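PDB 3OFJ: nodulation protein S from Bradyrhizobium sp., which probably transfers a methyl group from S-adenosylmethionine during the synthesis of nod factors, and binds S-adenosyl-L-homocysteine. Local coordinates for residues A[68-73]-A[94-99]; A[84-89]-A[99-104]; A[178-183]-A[200-205]. All blocks are in the same frame, centred on the assembly; numbering follows the deposited sequence.

Contact 1 (A[68-73]-A[94-99])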
ATOM      1  N   LYS A  68      -7.967  10.087  -1.692  1.00 44.44           N
ATOM      2  CA  LYS A  68      -8.451   9.672  -2.987  1.00 42.54           C
ATOM      3  C   LYS A  68      -9.217   8.357  -2.894  1.00 40.42           C
ATOM      4  O   LYS A  68     -10.199   8.122  -3.668  1.00 41.18           O
ATOM      5  CB  LYS A  68      -7.270   9.526  -3.934  1.00 42.81           C
ATOM      6  CG  LYS A  68      -6.602  10.873  -4.161  1.00 46.79           C
ATOM      7  CD  LYS A  68      -5.308  10.726  -4.925  1.00 43.79           C
ATOM      8  CE  LYS A  68      -5.111  11.957  -5.629  1.00 50.25           C
ATOM      9  NZ  LYS A  68      -3.801  12.525  -5.346  1.00 58.07           N
ATOM     10  N   LEU A  69      -8.781   7.512  -1.953  1.00 38.00           N
ATOM     11  CA  LEU A  69      -9.335   6.150  -1.730  1.00 35.06           C
ATOM     12  C   LEU A  69     -10.584   6.184  -0.866  1.00 35.48           C
ATOM     13  O   LEU A  69     -11.573   5.497  -1.174  1.00 34.87           O
ATOM     14  CB  LEU A  69      -8.291   5.299  -1.055  1.00 33.38           C
ATOM     15  CG  LEU A  69      -8.350   3.787  -1.034  1.00 37.51           C
ATOM     16  CD1 LEU A  69      -8.423   3.129  -2.424  1.00 31.24           C
ATOM     17  CD2 LEU A  69      -7.167   3.244  -0.218  1.00 37.01           C
ATOM     18  N   ALA A  70     -10.587   6.985   0.211  1.00 36.93           N
ATOM     19  CA  ALA A  70     -11.751   6.931   1.129  1.00 38.53           C
ATOM     20  C   ALA A  70     -13.084   6.866   0.388  1.00 39.42           C
ATOM     21  O   ALA A  70     -13.877   5.957   0.678  1.00 41.51           O
ATOM     22  CB  ALA A  70     -11.768   8.077   2.126  1.00 40.58           C
ATOM     23  N   PRO A  71     -13.319   7.771  -0.610  1.00 39.47           N
ATOM     24  CA  PRO A  71     -14.669   7.832  -1.197  1.00 39.87           C
ATOM     25  C   PRO A  71     -15.134   6.526  -1.866  1.00 39.13           C
ATOM     26  O   PRO A  71     -16.309   6.395  -2.105  1.00 40.43           O
ATOM     27  CB  PRO A  71     -14.563   8.988  -2.217  1.00 39.62           C
ATOM     28  CG  PRO A  71     -13.367   9.771  -1.748  1.00 40.23           C
ATOM     29  CD  PRO A  71     -12.419   8.698  -1.325  1.00 39.98           C
ATOM     30  N   HIS A  72     -14.224   5.587  -2.141  1.00 38.10           N
ATOM     31  CA  HIS A  72     -14.546   4.352  -2.871  1.00 38.10           C
ATOM     32  C   HIS A  72     -14.583   3.080  -2.023  1.00 39.41           C
ATOM     33  O   HIS A  72     -14.728   1.970  -2.554  1.00 40.68           O
ATOM     34  CB  HIS A  72     -13.571   4.215  -3.993  1.00 37.13           C
ATOM     35  CG  HIS A  72     -13.500   5.452  -4.849  1.00 40.14           C
ATOM     36  ND1 HIS A  72     -14.504   5.821  -5.719  1.00 45.68           N
ATOM     37  CD2 HIS A  72     -12.569   6.417  -4.934  1.00 34.70           C
ATOM     38  CE1 HIS A  72     -14.183   6.948  -6.315  1.00 38.84           C
ATOM     39  NE2 HIS A  72     -13.004   7.322  -5.869  1.00 39.66           N
ATOM     40  N   CYS A  73     -14.505   3.277  -0.700  1.00 38.90           N
ATOM     41  CA  CYS A  73     -14.454   2.244   0.306  1.00 38.00           C
ATOM     42  C   CYS A  73     -15.658   2.403   1.195  1.00 40.08           C
ATOM     43  O   CYS A  73     -15.978   3.499   1.650  1.00 40.25           O
ATOM     44  CB  CYS A  73     -13.243   2.492   1.182  1.00 35.97           C
ATOM     45  SG  CYS A  73     -11.713   2.190   0.316  1.00 36.31           S
ATOM     46  N   LYS A  94     -10.843  14.390   7.557  1.00 70.22           N
ATOM     47  CA  LYS A  94     -11.913  14.598   8.602  1.00 74.61           C
ATOM     48  C   LYS A  94     -13.345  14.370   8.103  1.00 73.29           C
ATOM     49  O   LYS A  94     -14.205  13.879   8.856  1.00 74.66           O
ATOM     50  CB  LYS A  94     -11.868  16.021   9.250  1.00 81.56           C
ATOM     51  N   ARG A  95     -13.577  14.753   6.843  1.00 71.75           N
ATOM     52  CA  ARG A  95     -14.915  14.838   6.241  1.00 71.00           C
ATOM     53  C   ARG A  95     -15.643  13.478   6.127  1.00 66.86           C
ATOM     54  O   ARG A  95     -16.879  13.462   6.070  1.00 69.05           O
ATOM     55  CB  ARG A  95     -14.855  15.545   4.868  1.00 70.49           C
ATOM     56  CG  ARG A  95     -15.101  14.638   3.685  1.00 68.36           C
ATOM     57  CD  ARG A  95     -14.873  15.339   2.364  1.00 72.57           C
ATOM     58  NE  ARG A  95     -16.041  15.096   1.522  1.00 75.27           N
ATOM     59  CZ  ARG A  95     -16.052  15.180   0.191  1.00 71.40           C
ATOM     60  NH1 ARG A  95     -14.948  15.474  -0.466  1.00 66.46           N
ATOM     61  NH2 ARG A  95     -17.171  14.959  -0.491  1.00 67.97           N
ATOM     62  N   TRP A  96     -14.889  12.369   6.105  1.00 61.10           N
ATOM     63  CA  TRP A  96     -15.439  11.017   5.954  1.00 56.86           C
ATOM     64  C   TRP A  96     -15.440  10.317   7.312  1.00 56.67           C
ATOM     65  O   TRP A  96     -14.499  10.473   8.076  1.00 59.11           O
ATOM     66  CB  TRP A  96     -14.608  10.189   4.934  1.00 52.29           C
ATOM     67  CG  TRP A  96     -14.655  10.714   3.483  1.00 52.43           C
ATOM     68  CD1 TRP A  96     -15.729  10.634   2.574  1.00 52.12           C
ATOM     69  CD2 TRP A  96     -13.577  11.348   2.770  1.00 40.57           C
ATOM     70  NE1 TRP A  96     -15.347  11.194   1.368  1.00 53.11           N
ATOM     71  CE2 TRP A  96     -14.049  11.652   1.468  1.00 47.30           C
ATOM     72  CE3 TRP A  96     -12.273  11.725   3.123  1.00 40.90           C
ATOM     73  CZ2 TRP A  96     -13.236  12.316   0.500  1.00 57.46           C
ATOM     74  CZ3 TRP A  96     -11.471  12.403   2.163  1.00 55.76           C
ATOM     75  CH2 TRP A  96     -11.955  12.685   0.863  1.00 45.51           C
ATOM     76  N   SER A  97     -16.470   9.529   7.602  1.00 55.35           N
ATOM     77  CA  SER A  97     -16.646   8.945   8.948  1.00 56.68           C
ATOM     78  C   SER A  97     -16.451   7.463   9.004  1.00 52.70           C
ATOM     79  O   SER A  97     -16.676   6.884  10.053  1.00 54.56           O
ATOM     80  CB  SER A  97     -18.022   9.258   9.514  1.00 60.50           C
ATOM     81  OG  SER A  97     -19.004   8.873   8.580  1.00 64.19           O
ATOM     82  N   HIS A  98     -16.039   6.877   7.872  1.00 47.03           N
ATOM     83  CA  HIS A  98     -15.825   5.448   7.720  1.00 43.28           C
ATOM     84  C   HIS A  98     -14.327   5.086   7.676  1.00 41.49           C
ATOM     85  O   HIS A  98     -13.967   3.968   7.302  1.00 40.44           O
ATOM     86  CB  HIS A  98     -16.520   4.962   6.456  1.00 40.85           C
ATOM     87  CG  HIS A  98     -15.912   5.492   5.194  1.00 36.05           C
ATOM     88  ND1 HIS A  98     -16.066   6.797   4.784  1.00 36.79           N
ATOM     89  CD2 HIS A  98     -15.145   4.892   4.245  1.00 41.04           C
ATOM     90  CE1 HIS A  98     -15.406   6.985   3.649  1.00 40.79           C
ATOM     91  NE2 HIS A  98     -14.866   5.836   3.281  1.00 31.88           N
ATOM     92  N   ILE A  99     -13.455   6.008   8.094  1.00 41.80           N
ATOM     93  CA  ILE A  99     -12.003   5.739   8.136  1.00 38.65           C
ATOM     94  C   ILE A  99     -11.606   5.570   9.574  1.00 40.66           C
ATOM     95  O   ILE A  99     -12.014   6.330  10.462  1.00 43.78           O
ATOM     96  CB  ILE A  99     -11.103   6.924   7.571  1.00 37.96           C
ATOM     97  CG1 ILE A  99     -11.527   7.293   6.173  1.00 34.17           C
ATOM     98  CG2 ILE A  99      -9.673   6.493   7.549  1.00 37.35           C
ATOM     99  CD1 ILE A  99     -11.030   8.614   5.706  1.00 48.01           C
TER

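Contact 2 (A[84-89]-A[99-104])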
ATOM      1  N   ARG A  84       2.183  10.844  14.943  1.00108.13           N
ATOM      2  CA  ARG A  84       2.084  12.224  14.453  1.00112.24           C
ATOM      3  C   ARG A  84       1.671  12.232  12.982  1.00107.18           C
ATOM      4  O   ARG A  84       0.882  13.072  12.578  1.00108.36           O
ATOM      5  CB  ARG A  84       3.374  13.018  14.689  1.00120.10           C
ATOM      6  N   ALA A  85       2.162  11.282  12.191  1.00103.05           N
ATOM      7  CA  ALA A  85       1.667  11.092  10.808  1.00 98.16           C
ATOM      8  C   ALA A  85       0.130  10.893  10.723  1.00 94.17           C
ATOM      9  O   ALA A  85      -0.503  11.366   9.752  1.00 92.93           O
ATOM     10  CB  ALA A  85       2.400   9.933  10.123  1.00 93.93           C
ATOM     11  N   ILE A  86      -0.442  10.211  11.739  1.00 92.67           N
ATOM     12  CA  ILE A  86      -1.899   9.957  11.897  1.00 88.12           C
ATOM     13  C   ILE A  86      -2.690  11.178  12.346  1.00 91.32           C
ATOM     14  O   ILE A  86      -3.718  11.484  11.766  1.00 88.71           O
ATOM     15  CB  ILE A  86      -2.154   8.784  12.867  1.00 86.85           C
ATOM     16  CG1 ILE A  86      -1.830   7.468  12.141  1.00 84.14           C
ATOM     17  CG2 ILE A  86      -3.576   8.804  13.416  1.00 81.34           C
ATOM     18  CD1 ILE A  86      -1.307   6.400  13.028  1.00 87.30           C
ATOM     19  N   GLY A  87      -2.220  11.861  13.384  1.00 96.97           N
ATOM     20  CA  GLY A  87      -2.774  13.167  13.740  1.00101.22           C
ATOM     21  C   GLY A  87      -2.985  14.033  12.501  1.00 99.91           C
ATOM     22  O   GLY A  87      -3.989  14.743  12.402  1.00100.50           O
ATOM     23  N   ARG A  88      -2.051  13.949  11.544  1.00 98.04           N
ATOM     24  CA  ARG A  88      -2.054  14.819  10.354  1.00 97.85           C
ATOM     25  C   ARG A  88      -2.992  14.320   9.271  1.00 90.10           C
ATOM     26  O   ARG A  88      -3.771  15.082   8.706  1.00 89.76           O
ATOM     27  CB  ARG A  88      -0.634  14.990   9.778  1.00101.03           C
ATOM     28  N   ALA A  89      -2.918  13.019   8.999  1.00 84.36           N
ATOM     29  CA  ALA A  89      -3.622  12.434   7.888  1.00 77.51           C
ATOM     30  C   ALA A  89      -5.070  12.426   8.243  1.00 75.68           C
ATOM     31  O   ALA A  89      -5.943  12.597   7.397  1.00 73.95           O
ATOM     32  CB  ALA A  89      -3.127  11.074   7.653  1.00 74.21           C
ATOM     33  N   ILE A  99     -13.455   6.008   8.094  1.00 41.80           N
ATOM     34  CA  ILE A  99     -12.003   5.739   8.136  1.00 38.65           C
ATOM     35  C   ILE A  99     -11.606   5.570   9.574  1.00 40.66           C
ATOM     36  O   ILE A  99     -12.014   6.330  10.462  1.00 43.78           O
ATOM     37  CB  ILE A  99     -11.103   6.924   7.571  1.00 37.96           C
ATOM     38  CG1 ILE A  99     -11.527   7.293   6.173  1.00 34.17           C
ATOM     39  CG2 ILE A  99      -9.673   6.493   7.549  1.00 37.35           C
ATOM     40  CD1 ILE A  99     -11.030   8.614   5.706  1.00 48.01           C
ATOM     41  N   SER A 100     -10.788   4.576   9.808  1.00 39.73           N
ATOM     42  CA  SER A 100     -10.152   4.488  11.072  1.00 42.67           C
ATOM     43  C   SER A 100      -8.639   4.283  10.896  1.00 41.95           C
ATOM     44  O   SER A 100      -8.148   3.858   9.842  1.00 38.55           O
ATOM     45  CB  SER A 100     -10.761   3.350  11.790  1.00 43.97           C
ATOM     46  OG  SER A 100     -10.419   2.200  11.092  1.00 46.29           O
ATOM     47  N   TRP A 101      -7.908   4.585  11.957  1.00 45.45           N
ATOM     48  CA  TRP A 101      -6.467   4.698  11.916  1.00 45.75           C
ATOM     49  C   TRP A 101      -5.864   3.800  12.979  1.00 48.97           C
ATOM     50  O   TRP A 101      -6.411   3.701  14.064  1.00 53.22           O
ATOM     51  CB  TRP A 101      -6.101   6.165  12.168  1.00 47.60           C
ATOM     52  CG  TRP A 101      -6.800   7.092  11.150  1.00 47.13           C
ATOM     53  CD1 TRP A 101      -8.099   7.552  11.208  1.00 47.34           C
ATOM     54  CD2 TRP A 101      -6.236   7.653   9.933  1.00 45.53           C
ATOM     55  NE1 TRP A 101      -8.362   8.367  10.119  1.00 58.31           N
ATOM     56  CE2 TRP A 101      -7.241   8.426   9.318  1.00 52.50           C
ATOM     57  CE3 TRP A 101      -4.995   7.563   9.311  1.00 42.84           C
ATOM     58  CZ2 TRP A 101      -7.027   9.114   8.116  1.00 54.05           C
ATOM     59  CZ3 TRP A 101      -4.795   8.234   8.099  1.00 46.22           C
ATOM     60  CH2 TRP A 101      -5.789   9.009   7.525  1.00 45.83           C
ATOM     61  N   ALA A 102      -4.744   3.143  12.687  1.00 48.45           N
ATOM     62  CA  ALA A 102      -4.059   2.374  13.720  1.00 51.78           C
ATOM     63  C   ALA A 102      -2.579   2.733  13.728  1.00 54.18           C
ATOM     64  O   ALA A 102      -1.964   2.696  12.662  1.00 52.94           O
ATOM     65  CB  ALA A 102      -4.269   0.860  13.512  1.00 49.89           C
ATOM     66  N   ALA A 103      -2.041   3.106  14.908  1.00 58.20           N
ATOM     67  CA  ALA A 103      -0.624   3.395  15.095  1.00 62.00           C
ATOM     68  C   ALA A 103       0.151   2.136  15.356  1.00 63.23           C
ATOM     69  O   ALA A 103       0.488   1.840  16.506  1.00 67.30           O
ATOM     70  CB  ALA A 103      -0.389   4.355  16.244  1.00 67.23           C
ATOM     71  N   THR A 104       0.450   1.398  14.302  1.00 60.27           N
ATOM     72  CA  THR A 104       1.045   0.080  14.472  1.00 61.50           C
ATOM     73  C   THR A 104       1.594  -0.271  13.115  1.00 59.44           C
ATOM     74  O   THR A 104       1.327   0.435  12.170  1.00 58.75           O
ATOM     75  CB  THR A 104       0.013  -1.006  14.943  1.00 59.75           C
ATOM     76  OG1 THR A 104       0.707  -2.223  15.205  1.00 63.87           O
ATOM     77  CG2 THR A 104      -1.033  -1.332  13.877  1.00 54.16           C
TER

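Contact 3 (A[178-183]-A[200-205])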
ATOM      1  N   GLU A 178       4.495 -15.776  -4.874  1.00102.83           N
ATOM      2  CA  GLU A 178       4.404 -17.101  -4.224  1.00109.43           C
ATOM      3  C   GLU A 178       2.985 -17.401  -3.730  1.00108.68           C
ATOM      4  O   GLU A 178       2.496 -18.523  -3.824  1.00113.60           O
ATOM      5  CB  GLU A 178       5.340 -17.194  -3.013  1.00112.58           C
ATOM      6  CG  GLU A 178       6.857 -17.302  -3.278  1.00118.64           C
ATOM      7  CD  GLU A 178       7.698 -17.203  -1.974  1.00125.64           C
ATOM      8  OE1 GLU A 178       7.113 -17.379  -0.859  1.00122.03           O
ATOM      9  OE2 GLU A 178       8.939 -16.947  -2.068  1.00127.24           O
ATOM     10  N   ALA A 179       2.325 -16.383  -3.191  1.00103.87           N
ATOM     11  CA  ALA A 179       1.091 -16.585  -2.433  1.00103.50           C
ATOM     12  C   ALA A 179      -0.119 -16.165  -3.240  1.00 99.09           C
ATOM     13  O   ALA A 179      -1.208 -16.746  -3.115  1.00100.89           O
ATOM     14  CB  ALA A 179       1.164 -15.806  -1.121  1.00102.58           C
ATOM     15  N   LEU A 180       0.112 -15.168  -4.085  1.00 94.08           N
ATOM     16  CA  LEU A 180      -0.939 -14.462  -4.800  1.00 89.98           C
ATOM     17  C   LEU A 180      -0.747 -14.503  -6.325  1.00 90.92           C
ATOM     18  O   LEU A 180       0.340 -14.805  -6.825  1.00 93.10           O
ATOM     19  CB  LEU A 180      -0.927 -13.009  -4.333  1.00 85.45           C
ATOM     20  CG  LEU A 180      -1.229 -12.663  -2.872  1.00 82.27           C
ATOM     21  CD1 LEU A 180      -1.232 -11.132  -2.660  1.00 73.67           C
ATOM     22  CD2 LEU A 180      -2.550 -13.262  -2.441  1.00 73.61           C
ATOM     23  N   THR A 181      -1.816 -14.214  -7.058  1.00 90.31           N
ATOM     24  CA  THR A 181      -1.756 -14.107  -8.518  1.00 91.97           C
ATOM     25  C   THR A 181      -1.573 -12.639  -8.939  1.00 87.53           C
ATOM     26  O   THR A 181      -2.484 -11.802  -8.788  1.00 85.19           O
ATOM     27  CB  THR A 181      -3.053 -14.695  -9.210  1.00 96.20           C
ATOM     28  OG1 THR A 181      -3.266 -16.052  -8.811  1.00100.29           O
ATOM     29  CG2 THR A 181      -2.968 -14.623 -10.727  1.00 97.94           C
ATOM     30  N   GLU A 182      -0.398 -12.326  -9.463  1.00 86.96           N
ATOM     31  CA  GLU A 182      -0.223 -11.072 -10.180  1.00 85.18           C
ATOM     32  C   GLU A 182      -1.277 -10.976 -11.299  1.00 88.13           C
ATOM     33  O   GLU A 182      -1.425 -11.907 -12.106  1.00 94.30           O
ATOM     34  CB  GLU A 182       1.175 -10.988 -10.774  1.00 85.99           C
ATOM     35  CG  GLU A 182       1.299  -9.843 -11.699  1.00 86.25           C
ATOM     36  CD  GLU A 182       2.668  -9.223 -11.702  1.00 88.39           C
ATOM     37  OE1 GLU A 182       3.486  -9.555 -10.823  1.00 84.83           O
ATOM     38  OE2 GLU A 182       2.921  -8.386 -12.597  1.00 91.86           O
ATOM     39  N   VAL A 183      -2.005  -9.865 -11.334  1.00 84.82           N
ATOM     40  CA  VAL A 183      -3.010  -9.601 -12.368  1.00 86.94           C
ATOM     41  C   VAL A 183      -2.485  -8.604 -13.407  1.00 88.13           C
ATOM     42  O   VAL A 183      -2.835  -8.664 -14.573  1.00 92.14           O
ATOM     43  CB  VAL A 183      -4.285  -9.004 -11.745  1.00 84.25           C
ATOM     44  CG1 VAL A 183      -5.232  -8.513 -12.837  1.00 91.24           C
ATOM     45  CG2 VAL A 183      -4.980 -10.013 -10.877  1.00 82.00           C
ATOM     46  N   ALA A 200       2.142  -3.206  -8.833  1.00 68.89           N
ATOM     47  CA  ALA A 200       1.596  -4.445  -9.350  1.00 69.33           C
ATOM     48  C   ALA A 200       0.328  -4.746  -8.585  1.00 68.13           C
ATOM     49  O   ALA A 200       0.168  -4.292  -7.459  1.00 68.22           O
ATOM     50  CB  ALA A 200       2.591  -5.581  -9.152  1.00 69.46           C
ATOM     51  N   ARG A 201      -0.561  -5.529  -9.173  1.00 67.90           N
ATOM     52  CA  ARG A 201      -1.824  -5.768  -8.568  1.00 66.38           C
ATOM     53  C   ARG A 201      -2.006  -7.250  -8.574  1.00 68.29           C
ATOM     54  O   ARG A 201      -1.926  -7.874  -9.610  1.00 70.77           O
ATOM     55  CB  ARG A 201      -2.922  -5.029  -9.316  1.00 67.82           C
ATOM     56  CG  ARG A 201      -4.331  -5.557  -9.121  1.00 65.96           C
ATOM     57  CD  ARG A 201      -5.303  -4.487  -9.466  1.00 76.76           C
ATOM     58  NE  ARG A 201      -6.642  -4.875  -9.061  1.00 91.21           N
ATOM     59  CZ  ARG A 201      -7.508  -5.494  -9.865  1.00 95.11           C
ATOM     60  NH1 ARG A 201      -7.175  -5.770 -11.127  1.00 88.89           N
ATOM     61  NH2 ARG A 201      -8.710  -5.830  -9.403  1.00 94.74           N
ATOM     62  N   PHE A 202      -2.250  -7.800  -7.384  1.00 68.88           N
ATOM     63  CA  PHE A 202      -2.401  -9.217  -7.171  1.00 70.91           C
ATOM     64  C   PHE A 202      -3.836  -9.485  -6.742  1.00 73.18           C
ATOM     65  O   PHE A 202      -4.475  -8.630  -6.088  1.00 72.52           O
ATOM     66  CB  PHE A 202      -1.400  -9.686  -6.095  1.00 70.63           C
ATOM     67  CG  PHE A 202       0.038  -9.463  -6.485  1.00 68.44           C
ATOM     68  CD1 PHE A 202       0.759 -10.451  -7.107  1.00 75.27           C
ATOM     69  CD2 PHE A 202       0.655  -8.257  -6.259  1.00 65.33           C
ATOM     70  CE1 PHE A 202       2.072 -10.230  -7.504  1.00 79.83           C
ATOM     71  CE2 PHE A 202       1.972  -8.032  -6.653  1.00 67.20           C
ATOM     72  CZ  PHE A 202       2.676  -9.016  -7.277  1.00 72.22           C
ATOM     73  N   ARG A 203      -4.332 -10.664  -7.123  1.00 76.56           N
ATOM     74  CA  ARG A 203      -5.612 -11.207  -6.657  1.00 79.49           C
ATOM     75  C   ARG A 203      -5.328 -12.300  -5.645  1.00 82.07           C
ATOM     76  O   ARG A 203      -4.336 -13.035  -5.763  1.00 82.71           O
ATOM     77  CB  ARG A 203      -6.349 -11.823  -7.840  1.00 83.21           C
ATOM     78  CG  ARG A 203      -7.744 -12.413  -7.612  1.00 88.94           C
ATOM     79  CD  ARG A 203      -8.418 -12.715  -9.014  1.00102.24           C
ATOM     80  NE  ARG A 203      -8.194 -11.620  -9.987  1.00106.54           N
ATOM     81  CZ  ARG A 203      -9.080 -10.666 -10.328  1.00105.81           C
ATOM     82  NH1 ARG A 203     -10.323 -10.666  -9.824  1.00108.72           N
ATOM     83  NH2 ARG A 203      -8.725  -9.702 -11.188  1.00 92.95           N
ATOM     84  N   ASN A 204      -6.182 -12.422  -4.645  1.00 83.85           N
ATOM     85  CA  ASN A 204      -6.072 -13.553  -3.781  1.00 88.44           C
ATOM     86  C   ASN A 204      -6.972 -14.648  -4.344  1.00 94.73           C
ATOM     87  O   ASN A 204      -8.199 -14.451  -4.377  1.00 97.40           O
ATOM     88  CB  ASN A 204      -6.507 -13.177  -2.373  1.00 89.26           C
ATOM     89  CG  ASN A 204      -6.404 -14.340  -1.405  1.00 92.89           C
ATOM     90  OD1 ASN A 204      -5.519 -15.203  -1.527  1.00 94.92           O
ATOM     91  ND2 ASN A 204      -7.308 -14.369  -0.435  1.00 82.04           N
ATOM     92  N   PRO A 205      -6.388 -15.782  -4.816  1.00 98.51           N
ATOM     93  CA  PRO A 205      -7.205 -16.905  -5.304  1.00105.08           C
ATOM     94  C   PRO A 205      -8.170 -17.481  -4.227  1.00109.73           C
ATOM     95  O   PRO A 205      -7.741 -17.896  -3.116  1.00110.93           O
ATOM     96  CB  PRO A 205      -6.158 -17.938  -5.702  1.00108.49           C
ATOM     97  CG  PRO A 205      -4.936 -17.558  -4.923  1.00104.53           C
ATOM     98  CD  PRO A 205      -4.952 -16.086  -4.944  1.00 98.17           C
TER

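Contact 1 (A[68-73]-A[94-99])
In the turn that carries helix 64-69 into strand 73-79, Ala70 meets Trp96, His98 and Ile99 of the connection that enters strand 99-102. Its carbonyl oxygen is shared by two donors. NE2 of His98 reaches Ala70 O at 2.8 Å with an N-H...O angle of 155°; Ala70 O lies near the plane of the imidazole, whereas NE2 stands 51° out of the carbonyl plane, and from the other face of that plane the backbone N of Cys73 closes the turn. The His98 ring can arrive there because CG sits between the backbone N and the carbonyl carbon (chi1 67°). Since strands 73-79 and 99-102 run side by side and parallel in the Rossmann-like methyltransferase sheet, and His98 also bonds Leu76 through its backbone, the contact joins the connections that enter two neighbouring strands. The methyl of Ala70 lies over one face of Trp96, 4.1 Å from CB to the centroid of the six-membered ring in a CH-pi contact, and also touches Ile99 CD1 at 3.7 Å. Pro71 comes in obliquely, its CG 3.4 Å from Trp96 CZ2. On the opposite face of the indole, Arg95 CG lies over the ring centre.

Contact 2 (A[84-89]-A[99-104])
Ala89, whose methyl presses on the indole of Trp101, is fixed in helix 83-92 by a backbone bond of 3.0 Å from its N to Ala85 O, while its own carbonyl oxygen is engaged by the hydroxyl of Thr93. These bonds hold the backbone, and the contact with strand 99-102 is left to hydrocarbon. Ala89 CB lies 3.3 Å from Trp101 CZ3, a close approach for two carbons, and nearly as near to CH2; the far end of the six-membered ring therefore rests on the helix at a single small residue. The indole gets there by leaning back along its strand: CG is anti to the carbonyl carbon and beside the backbone N (chi1 -56°), and the benzo end runs toward the start of the strand. There the same side chain is packed from within its own strand, with Ile99 CG2 over one face. Ile86 goes the other way. Its CG2 touches Trp101 CB at 3.9 Å, the two side chains passing alongside with opposite headings, and Ile86 CD1 reaches Ala103 CA at 3.7 Å, where the chain bends in an inverse gamma turn. The division follows from the axes of helix 84-89 and strand 99-102, which run 167° apart, nearly antiparallel, at a closest approach of 9.4 Å: the earlier helix residue meets the end of the strand and the later one meets the indole. The side chain of Ile86 is also about 4 Å from that of Asp80, a residue that binds S-adenosyl-L-homocysteine. A helix laid back against the strand that follows it, here an edge strand of the sheet within this chain, is characteristic of the beta-alpha-beta unit formed by 73-79, 83-92 and 99-102 in Rossmann-like methyltransferases.

Contact 3 (A[178-183]-A[200-205])
Phe202 and Leu180 form the tightly packed side of this strand pairing, whereas Thr181, Val183 and Arg203 make its looser, more exposed side. Leu180 CD1 rests 3.7 Å from Phe202 CB, the two side chains crossing at about a right angle, and the phenyl ring crosses the Glu182 side chain obliquely, with CE1 of Phe202 3.5 Å from Glu182 CB. Leu176 and Thr177 of helix 169-179 touch the Phe202 side chain, and Leu150 lies against Leu180. The Glu182 carboxylate, bound to Arg185 by a salt bridge, stands 80° from the ring plane. With an alanine in place of Phe202, Glu182 CB would probably lose its aromatic neighbour and a gap would be likely to open beside helix 169-179. Two of the three backbone bonds are short: Val183 N gives to Arg201 O at 2.6 Å, and Thr181 and Arg203 exchange a reciprocal pair, with Arg203 N to Thr181 O at 2.7 Å. Val183, itself exposed, has CG1 anti to the backbone N (chi1 170°), near NH1 of the buried Arg201 at 3.8 Å, which leaves CG2 at the edge of the Arg203 guanidinium, 3.7 Å from its NE. These antiparallel partners form the hairpin of strands 181-187 and 197-203, at one edge of the sheet in the 3-2-1-4-5-7-6 strand order of class I methyltransferases.

Contacts 1 and 2 share Ile99 and alternate along the chain, yet they meet different parts of strand 99-102: contact 1 joins its entry to the turn before strand 73-79, and contact 2 lays helix 83-92 along it. Contact 3 stands apart, on the opposite side of the chain's centre from contact 2, with centres about 27 Å apart. Both reach the same sheet, at its two outermost strands. Chemistry follows place. Contact 2, at the surface, is hydrocarbon packing of helix on strand; contact 1, partly buried, combines one imidazole bond with aromatic packing; contact 3, also partly buried, pairs strand with strand through backbone hydrogen bonds.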